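Local coordinates for early 35 kDa protein (Autographa californica nucleopolyhedrovirus, PDB 1I3S) that blocks apoptosis of the infected insect cell by inhibiting caspases, and also suppresses the host's antiviral RNA interference response, at residues E26-N31 with V165-Y170; V55-N60 with F95-Y100; G206-E211 with L288-I293; I217-F222 with H282-A287. The protein carries 1 engineered substitution. One frame throughout, in Å; residues are numbered along the deposited sequence.

Interaction 1 of 4, residues E26-N31 with V165-Y170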
# COMPACT_ATOMS: atom_id res chain seq x y z
N GLU A 26 2.44 -12.97 -7.38
CA GLU A 26 3.70 -12.37 -6.85
C GLU A 26 3.48 -10.99 -6.30
O GLU A 26 3.00 -10.07 -7.03
CB GLU A 26 4.79 -12.28 -7.93
CG GLU A 26 6.01 -11.53 -7.41
CD GLU A 26 6.76 -10.76 -8.48
OE1 GLU A 26 6.14 -10.31 -9.47
OE2 GLU A 26 7.98 -10.58 -8.32
N LEU A 27 3.81 -10.78 -5.03
CA LEU A 27 3.66 -9.44 -4.45
C LEU A 27 5.00 -8.84 -4.31
O LEU A 27 5.91 -9.48 -3.73
CB LEU A 27 3.02 -9.51 -3.05
CG LEU A 27 3.25 -8.27 -2.18
CD1 LEU A 27 2.38 -7.15 -2.63
CD2 LEU A 27 2.95 -8.63 -0.75
N VAL A 28 5.17 -7.64 -4.86
CA VAL A 28 6.45 -6.90 -4.77
C VAL A 28 6.15 -5.79 -3.79
O VAL A 28 5.18 -5.03 -3.98
CB VAL A 28 6.85 -6.29 -6.11
CG1 VAL A 28 7.94 -5.27 -5.88
CG2 VAL A 28 7.33 -7.39 -7.08
N TYR A 29 6.95 -5.67 -2.75
CA TYR A 29 6.70 -4.67 -1.69
C TYR A 29 7.89 -3.82 -1.47
O TYR A 29 8.95 -4.33 -1.07
CB TYR A 29 6.38 -5.44 -0.40
CG TYR A 29 5.78 -4.64 0.74
CD1 TYR A 29 4.40 -4.45 0.86
CD2 TYR A 29 6.60 -4.11 1.75
CE1 TYR A 29 3.85 -3.76 1.96
CE2 TYR A 29 6.05 -3.43 2.84
CZ TYR A 29 4.69 -3.26 2.94
OH TYR A 29 4.18 -2.61 4.03
N ILE A 30 7.76 -2.53 -1.72
CA ILE A 30 8.90 -1.58 -1.51
C ILE A 30 8.50 -0.64 -0.44
O ILE A 30 7.56 0.17 -0.60
CB ILE A 30 9.21 -0.82 -2.76
CG1 ILE A 30 9.34 -1.82 -3.91
CG2 ILE A 30 10.46 -0.01 -2.56
CD1 ILE A 30 9.46 -1.18 -5.27
N ASN A 31 9.20 -0.69 0.68
CA ASN A 31 8.84 0.12 1.87
C ASN A 31 9.77 1.27 2.06
O ASN A 31 10.87 1.27 1.47
CB ASN A 31 8.90 -0.81 3.09
CG ASN A 31 7.97 -0.40 4.20
OD1 ASN A 31 6.73 -0.36 4.03
ND2 ASN A 31 8.54 -0.09 5.36
N VAL A 165 14.27 -4.39 -2.62
CA VAL A 165 12.93 -4.63 -3.13
C VAL A 165 12.66 -6.04 -2.85
O VAL A 165 13.41 -6.91 -3.30
CB VAL A 165 12.83 -4.39 -4.65
CG1 VAL A 165 11.59 -5.06 -5.19
CG2 VAL A 165 12.79 -2.89 -4.97
N LEU A 166 11.60 -6.32 -2.08
CA LEU A 166 11.27 -7.71 -1.75
C LEU A 166 10.20 -8.21 -2.64
O LEU A 166 9.26 -7.49 -2.98
CB LEU A 166 10.87 -7.84 -0.26
CG LEU A 166 12.05 -7.72 0.74
CD1 LEU A 166 11.55 -7.58 2.14
CD2 LEU A 166 12.96 -8.94 0.62
N SER A 167 10.36 -9.44 -3.09
CA SER A 167 9.38 -10.10 -3.99
C SER A 167 8.89 -11.37 -3.34
O SER A 167 9.70 -12.28 -3.07
CB SER A 167 10.03 -10.43 -5.32
OG SER A 167 9.16 -11.23 -6.10
N PHE A 168 7.59 -11.45 -3.08
CA PHE A 168 6.98 -12.63 -2.43
C PHE A 168 6.16 -13.45 -3.37
O PHE A 168 5.09 -13.00 -3.83
CB PHE A 168 6.11 -12.18 -1.23
CG PHE A 168 6.84 -11.34 -0.20
CD1 PHE A 168 7.35 -11.92 0.96
CD2 PHE A 168 7.04 -9.98 -0.41
CE1 PHE A 168 8.07 -11.13 1.92
CE2 PHE A 168 7.73 -9.20 0.51
CZ PHE A 168 8.25 -9.77 1.67
N GLU A 169 6.62 -14.65 -3.68
CA GLU A 169 5.89 -15.58 -4.57
C GLU A 169 4.94 -16.38 -3.70
O GLU A 169 5.37 -17.04 -2.75
CB GLU A 169 6.89 -16.52 -5.25
CG GLU A 169 6.30 -17.33 -6.39
CD GLU A 169 7.24 -18.41 -6.89
OE1 GLU A 169 6.75 -19.39 -7.50
OE2 GLU A 169 8.47 -18.27 -6.68
N TYR A 170 3.64 -16.34 -3.98
CA TYR A 170 2.66 -17.10 -3.14
C TYR A 170 1.46 -17.65 -3.85
O TYR A 170 1.18 -17.34 -5.04
CB TYR A 170 2.17 -16.22 -2.01
CG TYR A 170 1.21 -15.13 -2.45
CD1 TYR A 170 1.67 -13.99 -3.11
CD2 TYR A 170 -0.15 -15.21 -2.16
CE1 TYR A 170 0.80 -12.95 -3.44
CE2 TYR A 170 -1.02 -14.19 -2.50
CZ TYR A 170 -0.53 -13.06 -3.13
OH TYR A 170 -1.39 -12.02 -3.37
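Leu-27 and Phe-168 form a hydrogen-bonded pair of an antiparallel ladder between 26-30 and 166-170, two strands whose axes come within 4.6 Å at 159°. Leu-27 N donates to Phe-168 O (2.8 Å), and Phe-168 N returns the bond to Leu-27 O (2.7 Å). The next hydrogen-bonded pair is less even: Tyr-29 N reaches Leu-166 O at 2.9 Å, while the return bond from Leu-166 N to Tyr-29 O is weak. Glu-26 with Glu-169 and Val-28 with Ser-167 are the non-hydrogen-bonded pairs.

One polar side-chain bond crosses diagonally. Glu-26 OE2 accepts from the Ser-167 hydroxyl (OG to OE2, 2.6 Å) on its anti lone pair, away from the other carboxylate oxygen. The same OE2 takes a salt bridge from Lys-58, so two donors hold the group.

Apolar contacts complete the pairing. At the end of the ladder, Val-28 CG1 meets Val-165 CG1 (3.7 Å) as the two side chains cross obliquely, and Ile-30 CD1 packs on Val-165 CG2 (3.8 Å). On the face that carries Leu-27, Tyr-29, Leu-166 and Phe-168, Tyr-29 CB approaches Phe-168 CE2. Leu-27 CB lies 4.1 Å from CE1 of Tyr-170, whose hydroxyl is hydrogen-bonded to Asp-17.

Strand 13-21 pairs with the far edge of 24-30, and strand 52-57 with that of 166-170. Phe-46 of strand 42-48 packs on the side of Leu-27, Tyr-29 and Phe-168, edge-to-face with the Phe-168 ring.

Interaction 2 of 4, residues V55-N60 with F95-Y100; sequences VTRKNN and FKDEHY
An Asx turn at the tip of the hairpin joining strands 93-96 and 100-106 receives the side chain of Arg-57, which projects from the end of strand 52-57. Within the turn, Asp-97 OD1 accepts from His-99 N (2.8 Å), and Asp-97 N bonds Tyr-100 O, closing the loop.

The same Asp-97 OD1 faces Arg-57 NH1 at 3.5 Å in a weak salt bridge. The carboxylate oxygen lies at the edge of the guanidinium, near its plane; the planes of the two groups are 69° apart, and a single N-O pair, NH1 with OD1, makes the bridge. Stronger ties come from elsewhere: Arg-57 NH2 bonds Phe-158 O, Arg-57 NE bonds Asn-163 O, and the guanidinium makes a cation-pi contact with the Phe-158 ring. Together they fix the position of the guanidinium.

The aliphatic part of the arginine runs past Tyr-100 in the opposite direction to it. Its CG lies 3.3 Å from Tyr-100 CE2, and its CD sits at the ring edge. The bend at chi3 (58°) carries the guanidinium round toward the turn. Farther along the tyrosine, CE1 meets Val-55 CG1 (3.9 Å), and the hydroxyl gives a weak hydrogen bond to Val-55 O. The other branch, Val-55 CG2, packs on Phe-95, 3.5 Å from its CG.

Strand 52-57 is paired through Thr-56 with strand 166-170 of the large mixed sheet, whereas 93-96 is an edge strand of the four-stranded sheet. These side chains therefore join the two sheets, with Tyr-100 also reaching Leu-166 and Val-55 reaching Phe-168.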
# COMPACT_ATOMS: atom_id res chain seq x y z
N VAL A 55 11.01 -16.18 -1.70
CA VAL A 55 11.23 -14.76 -1.43
C VAL A 55 12.50 -14.40 -2.09
O VAL A 55 13.51 -15.10 -1.95
CB VAL A 55 11.39 -14.46 0.06
CG1 VAL A 55 11.61 -12.95 0.24
CG2 VAL A 55 10.17 -14.91 0.83
N THR A 56 12.47 -13.29 -2.81
CA THR A 56 13.66 -12.82 -3.54
C THR A 56 13.79 -11.36 -3.43
O THR A 56 12.82 -10.67 -3.09
CB THR A 56 13.55 -13.16 -5.03
OG1 THR A 56 13.25 -14.55 -5.16
CG2 THR A 56 14.85 -12.89 -5.76
N ARG A 57 14.99 -10.86 -3.71
CA ARG A 57 15.23 -9.41 -3.70
C ARG A 57 15.32 -9.05 -5.15
O ARG A 57 15.72 -9.88 -5.98
CB ARG A 57 16.54 -9.09 -2.96
CG ARG A 57 16.53 -9.58 -1.51
CD ARG A 57 17.84 -9.27 -0.80
NE ARG A 57 18.10 -7.84 -0.82
CZ ARG A 57 18.95 -7.21 -0.02
NH1 ARG A 57 19.64 -7.91 0.89
NH2 ARG A 57 19.11 -5.90 -0.13
N LYS A 58 14.94 -7.83 -5.50
CA LYS A 58 14.99 -7.40 -6.92
C LYS A 58 15.62 -6.08 -7.03
O LYS A 58 15.73 -5.36 -6.03
CB LYS A 58 13.58 -7.39 -7.52
CG LYS A 58 13.10 -8.82 -7.84
CD LYS A 58 11.74 -8.83 -8.44
CE LYS A 58 11.44 -10.17 -9.05
NZ LYS A 58 10.20 -10.05 -9.88
N ASN A 59 16.04 -5.71 -8.23
CA ASN A 59 16.73 -4.42 -8.42
C ASN A 59 15.89 -3.26 -8.11
O ASN A 59 14.68 -3.27 -8.35
CB ASN A 59 17.24 -4.31 -9.86
CG ASN A 59 18.16 -3.13 -10.06
OD1 ASN A 59 17.72 -1.97 -10.26
ND2 ASN A 59 19.46 -3.40 -10.00
N ASN A 60 16.52 -2.21 -7.60
CA ASN A 60 15.79 -0.98 -7.25
C ASN A 60 15.13 -0.30 -8.40
O ASN A 60 14.19 0.50 -8.21
CB ASN A 60 16.71 -0.01 -6.53
CG ASN A 60 17.04 -0.46 -5.12
OD1 ASN A 60 16.40 -1.39 -4.58
ND2 ASN A 60 18.02 0.18 -4.51
N PHE A 95 12.41 -18.16 5.19
CA PHE A 95 13.15 -17.67 3.98
C PHE A 95 14.17 -16.67 4.48
O PHE A 95 13.81 -15.59 4.96
CB PHE A 95 12.21 -16.99 2.97
CG PHE A 95 11.04 -17.85 2.57
CD1 PHE A 95 9.87 -17.86 3.33
CD2 PHE A 95 11.12 -18.67 1.45
CE1 PHE A 95 8.82 -18.69 2.99
CE2 PHE A 95 10.07 -19.50 1.11
CZ PHE A 95 8.92 -19.51 1.87
N LYS A 96 15.46 -17.00 4.36
CA LYS A 96 16.50 -16.10 4.88
C LYS A 96 17.49 -15.63 3.90
O LYS A 96 17.59 -16.15 2.77
CB LYS A 96 17.20 -16.77 6.06
CG LYS A 96 16.23 -17.05 7.21
CD LYS A 96 16.81 -18.02 8.26
CE LYS A 96 15.73 -18.47 9.25
NZ LYS A 96 16.22 -19.45 10.26
N ASP A 97 18.24 -14.63 4.31
CA ASP A 97 19.27 -14.01 3.46
C ASP A 97 20.28 -13.40 4.37
O ASP A 97 20.07 -13.32 5.61
CB ASP A 97 18.60 -12.96 2.58
CG ASP A 97 19.58 -12.18 1.73
OD1 ASP A 97 20.06 -11.10 2.19
OD2 ASP A 97 19.86 -12.67 0.60
N GLU A 98 21.40 -12.93 3.83
CA GLU A 98 22.42 -12.34 4.70
C GLU A 98 21.86 -11.15 5.41
O GLU A 98 22.37 -10.77 6.50
CB GLU A 98 23.67 -11.93 3.88
N HIS A 99 20.80 -10.57 4.87
CA HIS A 99 20.24 -9.36 5.49
C HIS A 99 18.78 -9.29 5.75
O HIS A 99 18.27 -8.22 6.12
CB HIS A 99 20.65 -8.15 4.68
CG HIS A 99 22.09 -8.13 4.31
ND1 HIS A 99 22.55 -8.51 3.06
CD2 HIS A 99 23.20 -7.82 5.04
CE1 HIS A 99 23.87 -8.42 3.04
NE2 HIS A 99 24.28 -8.01 4.22
N TYR A 100 18.05 -10.37 5.56
CA TYR A 100 16.61 -10.31 5.86
C TYR A 100 16.23 -11.65 6.28
O TYR A 100 16.98 -12.62 6.03
CB TYR A 100 15.79 -9.81 4.64
CG TYR A 100 15.61 -10.78 3.50
CD1 TYR A 100 14.82 -11.92 3.64
CD2 TYR A 100 16.23 -10.55 2.27
CE1 TYR A 100 14.66 -12.82 2.59
CE2 TYR A 100 16.07 -11.45 1.20
CZ TYR A 100 15.28 -12.59 1.37
OH TYR A 100 15.16 -13.51 0.34

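Interaction 3 of 4, residues G206-E211 with L288-I293; sequences GEQFEE and LNKNVI
Gln-208 and Val-292 mark the nearest backbone approach, 7.5 Å between CA atoms, where the first turns of helix 206-215 pass an extended segment that becomes strand 292-295. At the other end Glu-211 and Leu-288 are farther apart, 9.1 Å between CA atoms, so side chains bridge the gap.

Gln-208 does most of this. Its amide grips one residue twice: NE2 donates to Ile-293 O (N-H...O 141°), coming from above the carbonyl plane, and OE1 accepts a weak, 3.4 Å bond from Ile-293 N. With CG between backbone N and carbonyl carbon (chi1 74°), the chain runs extended beyond it to the strand.

Lys-290, bent at chi3, brings NZ to 3.4 Å from Glu-211 OE1, a weak salt bridge near the solvent-exposed side of the helix. The methylene CG of Glu-211 also touches Leu-288 CD1 (3.9 Å). Toward the interior, Val-292 CG1 lies at the edge of the Phe-209 ring, 4.1 Å from CE1; that ring stacks on Phe-268 and meets Phe-204 edge-to-face.

Strand 292-295 pairs with strand 176-179. The glutamine amide adds to the hydrogen bonding of the strand through both backbone polar atoms of Ile-293, in a helix packed against a two-stranded antiparallel sheet.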
# COMPACT_ATOMS: atom_id res chain seq x y z
N GLY A 206 -16.74 -1.79 -5.65
CA GLY A 206 -17.20 -0.43 -5.45
C GLY A 206 -17.44 -0.05 -4.01
O GLY A 206 -16.91 0.98 -3.54
N GLU A 207 -18.22 -0.86 -3.30
CA GLU A 207 -18.51 -0.60 -1.88
C GLU A 207 -17.32 -0.35 -1.01
O GLU A 207 -17.26 0.70 -0.33
CB GLU A 207 -19.31 -1.74 -1.27
CG GLU A 207 -20.79 -1.44 -1.10
CD GLU A 207 -21.39 -2.16 0.11
OE1 GLU A 207 -21.02 -3.34 0.34
OE2 GLU A 207 -22.22 -1.54 0.83
N GLN A 208 -16.36 -1.28 -0.97
CA GLN A 208 -15.23 -0.99 -0.08
C GLN A 208 -14.35 0.08 -0.59
O GLN A 208 -13.64 0.71 0.20
CB GLN A 208 -14.44 -2.26 0.30
CG GLN A 208 -13.54 -2.88 -0.71
CD GLN A 208 -12.68 -4.01 -0.08
OE1 GLN A 208 -11.94 -3.81 0.93
NE2 GLN A 208 -12.77 -5.20 -0.67
N PHE A 209 -14.39 0.34 -1.89
CA PHE A 209 -13.57 1.42 -2.46
C PHE A 209 -14.14 2.73 -2.06
O PHE A 209 -13.39 3.73 -1.81
CB PHE A 209 -13.52 1.38 -3.99
CG PHE A 209 -12.71 0.26 -4.55
CD1 PHE A 209 -11.91 -0.52 -3.71
CD2 PHE A 209 -12.75 -0.03 -5.90
CE1 PHE A 209 -11.17 -1.61 -4.21
CE2 PHE A 209 -12.02 -1.11 -6.41
CZ PHE A 209 -11.22 -1.90 -5.55
N GLU A 210 -15.46 2.78 -1.98
CA GLU A 210 -16.15 4.03 -1.61
C GLU A 210 -15.95 4.33 -0.15
O GLU A 210 -15.64 5.49 0.24
CB GLU A 210 -17.63 3.92 -1.93
CG GLU A 210 -18.38 5.21 -1.63
CD GLU A 210 -19.85 5.17 -2.09
OE1 GLU A 210 -20.69 4.57 -1.35
OE2 GLU A 210 -20.15 5.74 -3.18
N GLU A 211 -16.10 3.32 0.68
CA GLU A 211 -15.92 3.51 2.13
C GLU A 211 -14.58 4.16 2.35
O GLU A 211 -14.47 5.19 3.08
CB GLU A 211 -16.00 2.16 2.83
CG GLU A 211 -15.48 2.16 4.24
CD GLU A 211 -15.61 0.79 4.92
OE1 GLU A 211 -15.15 -0.25 4.36
OE2 GLU A 211 -16.18 0.75 6.03
N LEU A 288 -9.67 5.21 9.14
CA LEU A 288 -9.75 3.80 8.75
C LEU A 288 -8.38 3.18 8.77
O LEU A 288 -7.41 3.75 8.23
CB LEU A 288 -10.29 3.68 7.33
CG LEU A 288 -11.77 3.48 7.03
CD1 LEU A 288 -11.97 3.35 5.52
CD2 LEU A 288 -12.28 2.21 7.74
N ASN A 289 -8.25 2.02 9.39
CA ASN A 289 -6.96 1.31 9.42
C ASN A 289 -7.31 -0.09 9.04
O ASN A 289 -7.64 -0.93 9.90
CB ASN A 289 -6.37 1.34 10.82
CG ASN A 289 -4.95 0.85 10.87
OD1 ASN A 289 -4.52 0.07 9.99
ND2 ASN A 289 -4.20 1.27 11.88
N LYS A 290 -7.27 -0.39 7.75
CA LYS A 290 -7.70 -1.73 7.28
C LYS A 290 -7.06 -2.07 5.98
O LYS A 290 -6.46 -1.16 5.32
CB LYS A 290 -9.22 -1.74 7.08
CG LYS A 290 -9.70 -0.59 6.14
CD LYS A 290 -11.10 -0.81 5.59
CE LYS A 290 -11.11 -1.93 4.53
NZ LYS A 290 -12.47 -2.33 4.08
N ASN A 291 -7.18 -3.34 5.60
CA ASN A 291 -6.63 -3.85 4.30
C ASN A 291 -7.73 -3.74 3.29
O ASN A 291 -8.88 -3.44 3.62
CB ASN A 291 -6.22 -5.33 4.40
CG ASN A 291 -5.09 -5.58 5.39
OD1 ASN A 291 -4.17 -4.75 5.53
ND2 ASN A 291 -5.13 -6.73 6.07
N VAL A 292 -7.41 -3.96 2.03
CA VAL A 292 -8.42 -3.99 0.99
C VAL A 292 -8.33 -5.41 0.58
O VAL A 292 -7.22 -5.90 0.22
CB VAL A 292 -8.08 -3.11 -0.19
CG1 VAL A 292 -8.91 -3.52 -1.39
CG2 VAL A 292 -8.35 -1.67 0.15
N ILE A 293 -9.44 -6.13 0.66
CA ILE A 293 -9.47 -7.58 0.29
C ILE A 293 -10.35 -7.73 -0.88
O ILE A 293 -11.53 -7.39 -0.82
CB ILE A 293 -10.01 -8.43 1.47
CG1 ILE A 293 -9.11 -8.19 2.71
CG2 ILE A 293 -10.09 -9.90 1.05
CD1 ILE A 293 -9.34 -9.07 3.97

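Interaction 4 of 4, residues I217-F222 with H282-A287; sequences ILPSSF and HNVTSA
Leu-218 lays its CD1 alongside CG1 of Val-284, 4.0 Å away, the two side chains pointing the same way. Pro-219 continues the apolar surface: its CD lies 4.4 Å from the same Val-284 methyl, while the proline ring and the Asn-283 side chain cross at about a right angle, Pro-219 CG lying 4.0 Å from Asn-283 CB. Val-284 turns CG1 toward this pair by placing it anti to its own carbonyl carbon (chi1 -75°).

The backbones meet in a single antiparallel bridge. Ile-217 N donates to Thr-285 O (2.8 Å), and Thr-285 N donates to Ile-217 O (3.0 Å). Val-284 CA adds a CA-H...O contact to that same Ile-217 oxygen. Beyond Pro-219 the chain turns away from 282-287.

Asn-283 and Val-284 together face Tyr-193 as a G1 beta bulge, where the chain turns a corner between strands 276-282 and 284-286. The short strand 284-286 is flanked by strand 191-200 and by the loop that follows helix 206-215, with Pro-219 also touching Phe-264 of strand 259-271 and Leu-218 touching Lys-243 of strand 238-249.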
# COMPACT_ATOMS: atom_id res chain seq x y z
N ILE A 217 -8.86 12.37 3.92
CA ILE A 217 -8.70 13.83 4.07
C ILE A 217 -7.51 14.20 3.23
O ILE A 217 -6.35 13.73 3.46
CB ILE A 217 -8.46 14.30 5.52
CG1 ILE A 217 -9.78 14.32 6.28
CG2 ILE A 217 -7.92 15.72 5.53
CD1 ILE A 217 -9.82 13.27 7.37
N LEU A 218 -7.77 15.05 2.25
CA LEU A 218 -6.74 15.53 1.32
C LEU A 218 -5.85 16.56 1.89
O LEU A 218 -6.15 17.20 2.94
CB LEU A 218 -7.41 16.13 0.07
CG LEU A 218 -7.70 15.16 -1.08
CD1 LEU A 218 -8.11 13.77 -0.58
CD2 LEU A 218 -8.78 15.76 -1.92
N PRO A 219 -4.70 16.74 1.24
CA PRO A 219 -3.73 17.75 1.67
C PRO A 219 -4.38 19.06 1.34
O PRO A 219 -5.43 19.09 0.66
CB PRO A 219 -2.54 17.45 0.79
CG PRO A 219 -2.61 15.97 0.63
CD PRO A 219 -4.08 15.72 0.39
N SER A 220 -3.80 20.17 1.80
CA SER A 220 -4.36 21.53 1.53
C SER A 220 -3.53 22.33 0.59
O SER A 220 -2.27 22.23 0.62
CB SER A 220 -4.50 22.31 2.84
OG SER A 220 -5.10 23.56 2.60
N SER A 221 -4.17 23.15 -0.24
CA SER A 221 -3.44 24.03 -1.21
C SER A 221 -3.28 25.38 -0.59
O SER A 221 -2.65 26.29 -1.17
CB SER A 221 -4.22 24.19 -2.50
OG SER A 221 -5.27 25.13 -2.34
N PHE A 222 -3.88 25.53 0.60
CA PHE A 222 -3.85 26.79 1.39
C PHE A 222 -4.64 27.91 0.82
O PHE A 222 -4.46 29.06 1.23
CB PHE A 222 -2.42 27.27 1.63
CG PHE A 222 -1.57 26.26 2.30
CD1 PHE A 222 -0.72 25.44 1.56
CD2 PHE A 222 -1.67 26.06 3.67
CE1 PHE A 222 0.00 24.41 2.16
CE2 PHE A 222 -0.95 25.04 4.30
CZ PHE A 222 -0.11 24.21 3.54
N HIS A 282 -1.83 9.15 -1.58
CA HIS A 282 -0.63 9.94 -1.37
C HIS A 282 -0.86 11.08 -0.41
O HIS A 282 -1.55 12.07 -0.74
CB HIS A 282 -0.21 10.43 -2.76
CG HIS A 282 1.05 11.22 -2.79
ND1 HIS A 282 2.20 10.84 -2.12
CD2 HIS A 282 1.37 12.34 -3.48
CE1 HIS A 282 3.16 11.70 -2.40
NE2 HIS A 282 2.69 12.61 -3.22
N ASN A 283 -0.29 10.96 0.79
CA ASN A 283 -0.41 12.01 1.83
C ASN A 283 -1.80 12.32 2.15
O ASN A 283 -2.18 13.50 2.11
CB ASN A 283 0.23 13.32 1.41
CG ASN A 283 1.72 13.22 1.19
OD1 ASN A 283 2.49 12.71 2.06
ND2 ASN A 283 2.16 13.70 0.04
N VAL A 284 -2.60 11.31 2.45
CA VAL A 284 -4.00 11.54 2.81
C VAL A 284 -4.10 10.98 4.18
O VAL A 284 -3.30 10.10 4.56
CB VAL A 284 -4.95 10.76 1.89
CG1 VAL A 284 -5.03 11.43 0.53
CG2 VAL A 284 -4.45 9.33 1.76
N THR A 285 -5.06 11.47 4.96
CA THR A 285 -5.22 10.97 6.34
C THR A 285 -6.55 10.30 6.42
O THR A 285 -7.44 10.58 5.60
CB THR A 285 -5.11 12.14 7.33
OG1 THR A 285 -3.82 12.76 7.17
CG2 THR A 285 -5.25 11.67 8.78
N SER A 286 -6.71 9.39 7.37
CA SER A 286 -8.01 8.68 7.51
C SER A 286 -8.13 8.02 8.86
O SER A 286 -7.10 7.77 9.54
CB SER A 286 -8.14 7.63 6.40
OG SER A 286 -9.33 6.88 6.51
N ALA A 287 -9.35 7.76 9.30
CA ALA A 287 -9.50 7.08 10.62
C ALA A 287 -9.62 5.62 10.41
O ALA A 287 -9.71 4.85 11.38
CB ALA A 287 -10.73 7.60 11.38

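How the interactions relate
The four contacts fall into two groups on opposite sides of the chain's centre. Interactions 1 and 2 have centres 10 Å apart and touch directly: strand 52-57 borders strand 166-170, with Ser-167 N probably bonded to Thr-56 O. In sequence, both segments of interaction 2 lie between those of interaction 1. Interactions 3 and 4, with centres 17 Å apart, repeat this order farther along the chain, 206-211 and 217-222 meeting 288-293 and 282-287 in turn. Interactions 1, 2 and 4 all reach the large mixed sheet, although the centres of 2 and 4 are 34 Å apart. That sheet thus links an early half of the chain to a later one.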